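Local coordinates for protein fucose-specific lectin (PDB 6GKE) that binds L-fucose specifically at five sites between the blades of a six-bladed beta-propeller, preferring alpha-1,6-linked core fucose on glycoproteins, at residues A11-A16 and I74-Y79; I130-Q135 and G151-G156. The protein carries 1 engineered substitution. All blocks are in the same frame, centred on the assembly; numbering follows the deposited sequence.

Interaction 1 of 2, residues A11-A16 and I74-Y79. With FUC (alpha-L-fucopyranose), chain B; FUC (alpha-L-fucopyranose), chain C.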
ATOM      1  N   ALA A  11      -7.213  -5.882 -13.761  1.00  4.52           N
ATOM      2  CA  ALA A  11      -7.710  -6.584 -14.949  1.00  4.64           C
ATOM      3  C   ALA A  11      -7.739  -5.595 -16.108  1.00  4.67           C
ATOM      4  O   ALA A  11      -7.959  -4.414 -15.898  1.00  5.64           O
ATOM      5  CB  ALA A  11      -9.076  -7.182 -14.707  1.00  5.00           C
ATOM      6  N   ALA A  12      -7.519  -6.091 -17.325  1.00  5.02           N
ATOM      7  CA  ALA A  12      -7.415  -5.206 -18.473  1.00  5.32           C
ATOM      8  C   ALA A  12      -7.970  -5.876 -19.728  1.00  5.15           C
ATOM      9  O   ALA A  12      -7.839  -7.083 -19.912  1.00  5.81           O
ATOM     10  CB  ALA A  12      -5.980  -4.803 -18.686  1.00  6.15           C
ATOM     11  N   ILE A  13      -8.532  -5.040 -20.605  1.00  5.20           N
ATOM     12  CA  ILE A  13      -9.102  -5.459 -21.885  1.00  5.18           C
ATOM     13  C   ILE A  13      -8.715  -4.430 -22.953  1.00  5.21           C
ATOM     14  O   ILE A  13      -8.366  -3.288 -22.651  1.00  5.54           O
ATOM     15  CB  ILE A  13     -10.634  -5.621 -21.806  1.00  5.62           C
ATOM     16  CG1 ILE A  13     -11.304  -4.321 -21.347  1.00  5.89           C
ATOM     17  CG2 ILE A  13     -11.013  -6.813 -20.937  1.00  6.20           C
ATOM     18  CD1 ILE A  13     -12.814  -4.319 -21.390  1.00  6.34           C
ATOM     19  N   SER A  14      -8.824  -4.855 -24.209  1.00  5.47           N
ATOM     20  CA  SER A  14      -8.485  -4.022 -25.349  1.00  6.03           C
ATOM     21  C   SER A  14      -9.288  -4.505 -26.554  1.00  6.10           C
ATOM     22  O   SER A  14      -9.520  -5.710 -26.689  1.00  6.95           O
ATOM     23  CB  SER A  14      -6.994  -4.092 -25.622  1.00  6.94           C
ATOM     24  OG  SER A  14      -6.580  -3.233 -26.674  1.00  7.88           O
ATOM     25  N   TRP A  15      -9.674  -3.576 -27.430  1.00  6.43           N
ATOM     26  CA  TRP A  15     -10.293  -3.951 -28.689  1.00  6.96           C
ATOM     27  C   TRP A  15      -9.936  -2.933 -29.769  1.00  7.83           C
ATOM     28  O   TRP A  15      -9.707  -1.761 -29.498  1.00  8.48           O
ATOM     29  CB  TRP A  15     -11.812  -4.144 -28.564  1.00  7.30           C
ATOM     30  CG  TRP A  15     -12.609  -2.929 -28.203  1.00  7.40           C
ATOM     31  CD1 TRP A  15     -13.278  -2.096 -29.052  1.00  8.02           C
ATOM     32  CD2 TRP A  15     -12.886  -2.446 -26.877  1.00  7.16           C
ATOM     33  NE1 TRP A  15     -13.931  -1.123 -28.348  1.00  8.19           N
ATOM     34  CE2 TRP A  15     -13.712  -1.309 -27.012  1.00  7.58           C
ATOM     35  CE3 TRP A  15     -12.503  -2.844 -25.589  1.00  7.07           C
ATOM     36  CZ2 TRP A  15     -14.159  -0.573 -25.915  1.00  7.76           C
ATOM     37  CZ3 TRP A  15     -12.944  -2.116 -24.504  1.00  7.36           C
ATOM     38  CH2 TRP A  15     -13.767  -0.999 -24.667  1.00  7.64           C
ATOM     39  N   ALA A  16      -9.900  -3.422 -31.008  1.00  9.47           N
ATOM     40  CA  ALA A  16      -9.660  -2.583 -32.169  1.00 11.30           C
ATOM     41  C   ALA A  16     -10.867  -1.663 -32.396  1.00 13.98           C
ATOM     42  O   ALA A  16     -11.998  -2.079 -32.196  1.00 16.19           O
ATOM     43  CB  ALA A  16      -9.389  -3.453 -33.369  1.00 12.73           C
ATOM     44  N   ILE A  74     -20.587  -2.614 -26.966  1.00  6.72           N
ATOM     45  CA  ILE A  74     -19.460  -3.269 -26.337  1.00  6.54           C
ATOM     46  C   ILE A  74     -19.951  -3.955 -25.063  1.00  6.03           C
ATOM     47  O   ILE A  74     -20.543  -3.316 -24.203  1.00  6.63           O
ATOM     48  CB  ILE A  74     -18.332  -2.269 -26.033  1.00  7.24           C
ATOM     49  CG1 ILE A  74     -17.837  -1.557 -27.297  1.00  8.21           C
ATOM     50  CG2 ILE A  74     -17.193  -2.954 -25.295  1.00  7.45           C
ATOM     51  CD1 ILE A  74     -17.292  -2.472 -28.369  1.00  9.32           C
ATOM     52  N   GLN A  75     -19.682  -5.260 -24.964  1.00  5.84           N
ATOM     53  CA  GLN A  75     -19.962  -6.024 -23.759  0.50  5.66           C
ATOM     54  C   GLN A  75     -18.668  -6.173 -22.955  1.00  5.26           C
ATOM     55  O   GLN A  75     -17.623  -6.506 -23.503  1.00  5.77           O
ATOM     56  CB  GLN A  75     -20.532  -7.402 -24.104  0.50  5.86           C
ATOM     57  CG  GLN A  75     -21.834  -7.352 -24.888  0.50  6.33           C
ATOM     58  CD  GLN A  75     -23.052  -7.136 -24.025  0.50  6.59           C
ATOM     59  OE1 GLN A  75     -23.041  -7.362 -22.816  0.50  7.25           O
ATOM     60  NE2 GLN A  75     -24.130  -6.697 -24.658  0.50  6.67           N
ATOM     61  N   ILE A  76     -18.763  -5.920 -21.645  1.00  4.92           N
ATOM     62  CA  ILE A  76     -17.654  -6.154 -20.734  1.00  4.78           C
ATOM     63  C   ILE A  76     -18.187  -6.981 -19.569  1.00  4.59           C
ATOM     64  O   ILE A  76     -19.314  -6.772 -19.114  1.00  4.86           O
ATOM     65  CB  ILE A  76     -16.993  -4.852 -20.234  1.00  5.04           C
ATOM     66  CG1 ILE A  76     -16.597  -3.948 -21.402  1.00  5.39           C
ATOM     67  CG2 ILE A  76     -15.808  -5.168 -19.332  1.00  5.07           C
ATOM     68  CD1 ILE A  76     -16.264  -2.529 -21.007  1.00  5.72           C
ATOM     69  N   ARG A  77     -17.368  -7.915 -19.093  1.00  4.53           N
ATOM     70  CA  ARG A  77     -17.655  -8.637 -17.862  1.00  4.61           C
ATOM     71  C   ARG A  77     -16.426  -8.534 -16.964  1.00  4.51           C
ATOM     72  O   ARG A  77     -15.310  -8.805 -17.418  1.00  5.07           O
ATOM     73  CB  ARG A  77     -17.987 -10.108 -18.132  1.00  4.86           C
ATOM     74  CG  ARG A  77     -19.128 -10.330 -19.113  1.00  5.03           C
ATOM     75  CD  ARG A  77     -20.470  -9.849 -18.582  1.00  5.22           C
ATOM     76  NE  ARG A  77     -21.572 -10.120 -19.499  1.00  5.68           N
ATOM     77  CZ  ARG A  77     -21.996  -9.302 -20.466  1.00  5.72           C
ATOM     78  NH1 ARG A  77     -21.415  -8.131 -20.670  1.00  5.84           N
ATOM     79  NH2 ARG A  77     -23.004  -9.667 -21.240  1.00  6.71           N
ATOM     80  N   VAL A  78     -16.653  -8.124 -15.710  1.00  4.51           N
ATOM     81  CA  VAL A  78     -15.607  -8.015 -14.713  1.00  4.49           C
ATOM     82  C   VAL A  78     -15.947  -8.980 -13.579  1.00  4.58           C
ATOM     83  O   VAL A  78     -17.016  -8.883 -12.989  1.00  5.34           O
ATOM     84  CB  VAL A  78     -15.447  -6.577 -14.188  1.00  5.03           C
ATOM     85  CG1 VAL A  78     -14.358  -6.505 -13.127  1.00  5.68           C
ATOM     86  CG2 VAL A  78     -15.153  -5.602 -15.314  1.00  5.46           C
ATOM     87  N   TYR A  79     -15.022  -9.905 -13.305  1.00  4.48           N
ATOM     88  CA  TYR A  79     -15.175 -10.934 -12.276  1.00  4.49           C
ATOM     89  C   TYR A  79     -14.407 -10.519 -11.027  1.00  4.30           C
ATOM     90  O   TYR A  79     -13.323  -9.944 -11.107  1.00  4.72           O
ATOM     91  CB  TYR A  79     -14.716 -12.296 -12.815  1.00  4.75           C
ATOM     92  CG  TYR A  79     -15.564 -12.677 -13.996  1.00  4.74           C
ATOM     93  CD1 TYR A  79     -16.867 -13.096 -13.796  1.00  4.79           C
ATOM     94  CD2 TYR A  79     -15.140 -12.479 -15.301  1.00  4.90           C
ATOM     95  CE1 TYR A  79     -17.725 -13.333 -14.855  1.00  4.88           C
ATOM     96  CE2 TYR A  79     -15.984 -12.712 -16.376  1.00  4.93           C
ATOM     97  CZ  TYR A  79     -17.286 -13.123 -16.151  1.00  4.90           C
ATOM     98  OH  TYR A  79     -18.132 -13.290 -17.210  1.00  5.32           O
TER
HETATM   99  C1  FUC B   2     -25.286 -11.627 -19.036  1.00  8.32           C
HETATM  100  C2  FUC B   2     -24.788 -11.947 -17.631  1.00  7.36           C
HETATM  101  C3  FUC B   2     -24.295 -13.386 -17.557  1.00  6.62           C
HETATM  102  C4  FUC B   2     -23.237 -13.605 -18.636  1.00  6.32           C
HETATM  103  C5  FUC B   2     -23.856 -13.310 -19.996  1.00  6.80           C
HETATM  104  C6  FUC B   2     -22.895 -13.511 -21.154  1.00  7.09           C
HETATM  105  O2  FUC B   2     -25.843 -11.743 -16.686  1.00  8.65           O
HETATM  106  O3  FUC B   2     -23.820 -13.678 -16.238  1.00  6.57           O
HETATM  107  O4  FUC B   2     -22.114 -12.727 -18.472  1.00  6.36           O
HETATM  108  O5  FUC B   2     -24.302 -11.942 -20.020  1.00  7.10           O
HETATM  109  C1  FUC C 401     -17.215   3.917 -22.120  1.00 10.43           C
HETATM  110  C2  FUC C 401     -17.025   3.786 -20.622  1.00  8.93           C
HETATM  111  C3  FUC C 401     -17.781   2.573 -20.086  1.00  7.56           C
HETATM  112  C4  FUC C 401     -17.413   1.325 -20.874  1.00  6.78           C
HETATM  113  C5  FUC C 401     -17.671   1.578 -22.356  1.00  7.33           C
HETATM  114  C6  FUC C 401     -17.296   0.400 -23.244  1.00  7.62           C
HETATM  115  O1  FUC C 401     -18.567   4.294 -22.344  1.00 14.35           O
HETATM  116  O2  FUC C 401     -17.519   4.969 -19.983  1.00 12.06           O
HETATM  117  O3  FUC C 401     -17.534   2.418 -18.684  1.00  7.31           O
HETATM  118  O4  FUC C 401     -16.032   0.989 -20.708  1.00  6.67           O
HETATM  119  O5  FUC C 401     -16.890   2.699 -22.776  1.00  8.17           O
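Trp15 CG and Ile13 CG1 both sit between the backbone N and the carbonyl carbon (chi1 64° and 57°), and in these positions the two side chains meet Ile74 and Ile76. The chi2 turn of Ile74, -59°, swings CD1 over the indole. Ile74 CD1 lies above Trp15 NE1, at the rim of the five-membered ring and 3.6 Å from that nitrogen. On the same face Ile74 CG2 is 4.1 Å from the centroid of the Trp15 six-membered ring, a CH-pi contact. Deeper in, Ile13 CD1 packs on Ile76 CG2 at 3.7 Å. No hydrogen bond joins the two strands. Each pairs within its own sheet instead, Ile13 with Arg24 and Ile76 with Tyr92.

The fucose of chain C touches the same isoleucines. Its C6 methyl is 3.9 Å from Ile74 CG2, and Ile76 CD1 packs 3.5 Å from its O4. Arg24, Glu36 and Trp97 are hydrogen-bonded to this sugar.

Arg77 serves a different sugar. Arg77 NE donates to O4 of the chain B fucose over 2.9 Å, and NH2 donates to the ring oxygen O5. The guanidinium is also held at its edge, near its own plane. Arg77 NH1 bonds to Ile76 O at 2.9 Å, which probably steadies its rotation. In one of its two conformers Gln75 OE1 accepts from both NH1 and NH2; a second-shell role is limited to that conformer.

Packing between the inner strand 10-15 of one blade and strand 73-81 of the next, with fucose beside it, is characteristic of the inter-blade sites of this lectin propeller.

Interaction 2 of 2, residues I130-Q135 and G151-G156. With FUC (alpha-L-fucopyranose), chain E; FUC (alpha-L-fucopyranose), chain B.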
ATOM      1  N   ILE A 130     -17.764 -17.820 -22.404  1.00  5.31           N
ATOM      2  CA  ILE A 130     -16.905 -17.304 -21.340  1.00  4.95           C
ATOM      3  C   ILE A 130     -16.456 -18.476 -20.471  1.00  4.55           C
ATOM      4  O   ILE A 130     -17.238 -19.381 -20.202  1.00  4.87           O
ATOM      5  CB  ILE A 130     -17.624 -16.234 -20.491  1.00  5.39           C
ATOM      6  CG1 ILE A 130     -18.199 -15.110 -21.352  1.00  6.23           C
ATOM      7  CG2 ILE A 130     -16.698 -15.682 -19.414  1.00  5.58           C
ATOM      8  CD1 ILE A 130     -19.184 -14.230 -20.621  1.00  7.01           C
ATOM      9  N   ARG A 131     -15.209 -18.418 -20.013  1.00  4.54           N
ATOM     10  CA  ARG A 131     -14.712 -19.367 -19.020  1.00  4.49           C
ATOM     11  C   ARG A 131     -14.002 -18.565 -17.932  1.00  4.45           C
ATOM     12  O   ARG A 131     -13.211 -17.675 -18.245  1.00  5.28           O
ATOM     13  CB  ARG A 131     -13.757 -20.386 -19.650  1.00  5.03           C
ATOM     14  CG  ARG A 131     -14.329 -21.156 -20.836  1.00  5.33           C
ATOM     15  CD  ARG A 131     -15.426 -22.123 -20.428  1.00  5.42           C
ATOM     16  NE  ARG A 131     -15.939 -22.937 -21.527  1.00  6.05           N
ATOM     17  CZ  ARG A 131     -16.993 -22.647 -22.289  1.00  6.22           C
ATOM     18  NH1 ARG A 131     -17.592 -21.467 -22.206  1.00  6.66           N
ATOM     19  NH2 ARG A 131     -17.454 -23.550 -23.143  1.00  7.20           N
ATOM     20  N   VAL A 132     -14.299 -18.898 -16.672  1.00  4.45           N
ATOM     21  CA  VAL A 132     -13.733 -18.235 -15.512  1.00  4.55           C
ATOM     22  C   VAL A 132     -13.006 -19.288 -14.673  1.00  4.55           C
ATOM     23  O   VAL A 132     -13.563 -20.353 -14.420  1.00  5.44           O
ATOM     24  CB  VAL A 132     -14.815 -17.516 -14.690  1.00  5.23           C
ATOM     25  CG1 VAL A 132     -14.220 -16.825 -13.474  1.00  5.74           C
ATOM     26  CG2 VAL A 132     -15.597 -16.527 -15.536  1.00  5.74           C
ATOM     27  N   TYR A 133     -11.779 -18.963 -14.253  1.00  4.38           N
ATOM     28  CA  TYR A 133     -10.911 -19.881 -13.521  1.00  4.48           C
ATOM     29  C   TYR A 133     -10.637 -19.314 -12.132  1.00  4.49           C
ATOM     30  O   TYR A 133     -10.366 -18.120 -11.975  1.00  5.02           O
ATOM     31  CB  TYR A 133      -9.618 -20.125 -14.309  1.00  4.73           C
ATOM     32  CG  TYR A 133      -9.917 -20.716 -15.660  1.00  4.66           C
ATOM     33  CD1 TYR A 133     -10.061 -22.084 -15.825  1.00  4.76           C
ATOM     34  CD2 TYR A 133     -10.182 -19.898 -16.747  1.00  4.69           C
ATOM     35  CE1 TYR A 133     -10.435 -22.629 -17.043  1.00  4.76           C
ATOM     36  CE2 TYR A 133     -10.562 -20.429 -17.968  1.00  4.79           C
ATOM     37  CZ  TYR A 133     -10.699 -21.795 -18.118  1.00  4.68           C
ATOM     38  OH  TYR A 133     -11.094 -22.294 -19.330  1.00  5.32           O
ATOM     39  N   TYR A 134     -10.715 -20.196 -11.135  1.00  4.47           N
ATOM     40  CA  TYR A 134     -10.648 -19.818  -9.735  1.00  4.58           C
ATOM     41  C   TYR A 134     -10.182 -21.032  -8.932  1.00  4.57           C
ATOM     42  O   TYR A 134     -10.132 -22.147  -9.438  1.00  5.69           O
ATOM     43  CB  TYR A 134     -12.020 -19.343  -9.233  1.00  5.03           C
ATOM     44  CG  TYR A 134     -13.073 -20.426  -9.227  1.00  5.45           C
ATOM     45  CD1 TYR A 134     -13.734 -20.803 -10.385  1.00  5.72           C
ATOM     46  CD2 TYR A 134     -13.386 -21.112  -8.066  1.00  5.91           C
ATOM     47  CE1 TYR A 134     -14.671 -21.827 -10.393  1.00  6.29           C
ATOM     48  CE2 TYR A 134     -14.324 -22.133  -8.056  1.00  6.67           C
ATOM     49  CZ  TYR A 134     -14.973 -22.493  -9.221  1.00  6.47           C
ATOM     50  OH  TYR A 134     -15.890 -23.504  -9.227  1.00  8.29           O
ATOM     51  N   GLN A 135      -9.883 -20.807  -7.652  1.00  4.61           N
ATOM     52  CA  GLN A 135      -9.575 -21.893  -6.737  1.00  4.93           C
ATOM     53  C   GLN A 135     -10.566 -21.875  -5.576  1.00  5.28           C
ATOM     54  O   GLN A 135     -11.049 -20.821  -5.164  1.00  5.73           O
ATOM     55  CB  GLN A 135      -8.141 -21.789  -6.228  1.00  5.08           C
ATOM     56  CG  GLN A 135      -7.146 -21.870  -7.372  1.00  5.18           C
ATOM     57  CD  GLN A 135      -5.749 -22.172  -6.902  1.00  5.42           C
ATOM     58  OE1 GLN A 135      -5.047 -21.309  -6.372  1.00  5.52           O
ATOM     59  NE2 GLN A 135      -5.342 -23.419  -7.065  1.00  5.88           N
ATOM     60  N   GLY A 151     -24.322 -20.081 -22.726  1.00  9.05           N
ATOM     61  CA  GLY A 151     -25.771 -19.876 -22.746  1.00  9.54           C
ATOM     62  C   GLY A 151     -26.361 -19.763 -21.345  1.00  9.39           C
ATOM     63  O   GLY A 151     -27.381 -19.119 -21.142  1.00  9.95           O
ATOM     64  N   LYS A 152     -25.725 -20.433 -20.384  1.00  9.41           N
ATOM     65  CA  LYS A 152     -26.115 -20.476 -18.975  1.00  8.85           C
ATOM     66  C   LYS A 152     -24.842 -20.805 -18.196  1.00  8.10           C
ATOM     67  O   LYS A 152     -23.964 -21.448 -18.749  1.00 10.39           O
ATOM     68  CB  LYS A 152     -27.124 -21.596 -18.690  1.00 10.85           C
ATOM     69  CG  LYS A 152     -28.473 -21.511 -19.385  1.00 12.50           C
ATOM     70  CD  LYS A 152     -29.335 -20.395 -18.853  1.00 14.94           C
ATOM     71  CE  LYS A 152     -30.625 -20.222 -19.625  1.00 17.88           C
ATOM     72  NZ  LYS A 152     -31.570 -21.336 -19.382  1.00 20.18           N
ATOM     73  N   TRP A 153     -24.747 -20.395 -16.931  1.00  7.33           N
ATOM     74  CA  TRP A 153     -23.593 -20.757 -16.117  1.00  6.99           C
ATOM     75  C   TRP A 153     -23.701 -22.209 -15.641  1.00  7.21           C
ATOM     76  O   TRP A 153     -24.716 -22.619 -15.089  1.00  8.31           O
ATOM     77  CB  TRP A 153     -23.451 -19.831 -14.910  1.00  7.04           C
ATOM     78  CG  TRP A 153     -22.974 -18.459 -15.259  1.00  6.70           C
ATOM     79  CD1 TRP A 153     -23.705 -17.311 -15.216  1.00  6.55           C
ATOM     80  CD2 TRP A 153     -21.657 -18.083 -15.696  1.00  6.25           C
ATOM     81  NE1 TRP A 153     -22.938 -16.247 -15.605  1.00  6.55           N
ATOM     82  CE2 TRP A 153     -21.675 -16.688 -15.896  1.00  6.16           C
ATOM     83  CE3 TRP A 153     -20.456 -18.776 -15.905  1.00  6.26           C
ATOM     84  CZ2 TRP A 153     -20.552 -15.982 -16.322  1.00  6.35           C
ATOM     85  CZ3 TRP A 153     -19.343 -18.076 -16.315  1.00  6.47           C
ATOM     86  CH2 TRP A 153     -19.394 -16.696 -16.521  1.00  6.37           C
ATOM     87  N   THR A 154     -22.605 -22.953 -15.799  1.00  7.25           N
ATOM     88  CA  THR A 154     -22.497 -24.281 -15.221  0.50  7.46           C
ATOM     89  C   THR A 154     -21.023 -24.565 -14.908  1.00  6.45           C
ATOM     90  O   THR A 154     -20.123 -23.912 -15.415  1.00  6.58           O
ATOM     91  CB  THR A 154     -23.155 -25.326 -16.131  0.50  8.50           C
ATOM     92  OG1 THR A 154     -23.435 -26.493 -15.359  0.50  9.14           O
ATOM     93  CG2 THR A 154     -22.299 -25.699 -17.323  0.50  8.59           C
ATOM     94  N   ALA A 155     -20.804 -25.547 -14.037  1.00  6.22           N
ATOM     95  CA  ALA A 155     -19.450 -25.920 -13.675  1.00  6.03           C
ATOM     96  C   ALA A 155     -18.758 -26.586 -14.868  1.00  5.85           C
ATOM     97  O   ALA A 155     -19.389 -27.289 -15.666  1.00  6.43           O
ATOM     98  CB  ALA A 155     -19.460 -26.831 -12.475  1.00  6.50           C
ATOM     99  N   GLY A 156     -17.447 -26.365 -14.950  1.00  6.03           N
ATOM    100  CA  GLY A 156     -16.594 -27.029 -15.905  1.00  6.21           C
ATOM    101  C   GLY A 156     -15.580 -27.923 -15.221  1.00  6.20           C
ATOM    102  O   GLY A 156     -15.902 -28.661 -14.288  1.00  8.08           O
TER
HETATM  103  C1  FUC E 405     -16.900 -27.067 -21.926  1.00  9.58           C
HETATM  104  C2  FUC E 405     -16.192 -27.225 -20.586  1.00  8.46           C
HETATM  105  C3  FUC E 405     -14.709 -27.532 -20.836  1.00  7.36           C
HETATM  106  C4  FUC E 405     -14.087 -26.456 -21.730  1.00  7.18           C
HETATM  107  C5  FUC E 405     -14.861 -26.453 -23.042  1.00  7.93           C
HETATM  108  C6  FUC E 405     -14.307 -25.462 -24.044  1.00  8.49           C
HETATM  109  O1  FUC E 405     -16.964 -28.358 -22.529  1.00 10.92           O
HETATM  110  O2  FUC E 405     -16.838 -28.255 -19.811  1.00 10.29           O
HETATM  111  O3  FUC E 405     -14.007 -27.671 -19.601  1.00  6.84           O
HETATM  112  O4  FUC E 405     -14.201 -25.151 -21.159  1.00  6.83           O
HETATM  113  O5  FUC E 405     -16.227 -26.128 -22.780  1.00  8.61           O
HETATM  114  C1  FUC B   2     -25.286 -11.627 -19.036  1.00  8.32           C
HETATM  115  C2  FUC B   2     -24.788 -11.947 -17.631  1.00  7.36           C
HETATM  116  C3  FUC B   2     -24.295 -13.386 -17.557  1.00  6.62           C
HETATM  117  C4  FUC B   2     -23.237 -13.605 -18.636  1.00  6.32           C
HETATM  118  C5  FUC B   2     -23.856 -13.310 -19.996  1.00  6.80           C
HETATM  119  C6  FUC B   2     -22.895 -13.511 -21.154  1.00  7.09           C
HETATM  120  O2  FUC B   2     -25.843 -11.743 -16.686  1.00  8.65           O
HETATM  121  O3  FUC B   2     -23.820 -13.678 -16.238  1.00  6.57           O
HETATM  122  O4  FUC B   2     -22.114 -12.727 -18.472  1.00  6.36           O
HETATM  123  O5  FUC B   2     -24.302 -11.942 -20.020  1.00  7.10           O
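Trp153 lies against Ile130 and Val132 within one blade of the beta-propeller. The blade is a four-stranded antiparallel sheet. Strand 129-134 is second in it and strand 153-162 is the fourth, on the outer edge of the blade, with strand 142-149 between them. The contact therefore bridges across a strand and has no hydrogen bond of its own.

Trp153 has the most surface buried. With chi1 at -73°, CG stands opposite the carbonyl carbon, which brings the six-membered ring to Val132 and Ile130. Its far corner does the touching. Trp153 CH2 is 3.9 Å from Val132 CG2 and 4.1 Å from Ile130 CG2. Both methyls come obliquely to the indole. Trp149 of the middle strand meets the Trp153 ring edge-to-face.

Ile130 has a partner for each branch. Ile130 CG2 goes to the indole, while CD1 lies 3.8 Å from C6 of the fucose of chain B. Isoleucine and tryptophan thus both line the pocket of this sugar.

Arg131 leaves the strand away from the contact. Arg131 NE bonds to O4 of the chain E fucose at 2.8 Å, and NH2 to its O5 at 2.9 Å. NH1 bonds to Ile130 O and Ser150 OG, which probably steadies the guanidinium.

At the other end of the indole, Trp153 NE1 donates to O3 of the chain B fucose at 2.8 Å. The bond is nearly straight, 165° at the hydrogen, and O3 lies in the ring plane.

How the interactions relate
The centres of the two interactions are about 17 Å apart. Interaction 1 closes before interaction 2 opens along the chain. It joins strand 10-15 of the first blade to strand 73-81 of the second. Interaction 2 lies wholly within the third blade. Tyr79 links the two by packing: its OH is 3.6 Å from Ile130 CG2 and 3.7 Å from Trp153 CH2. The fucose of chain B is also shared. Arg77 of the second blade and Trp153 of the third hold it from adjacent blades, with Glu89 and Gln101 adding bonds. Arg77 and Arg131 occupy matching positions in successive blades, so these two neighbouring sites use the same arginine grip.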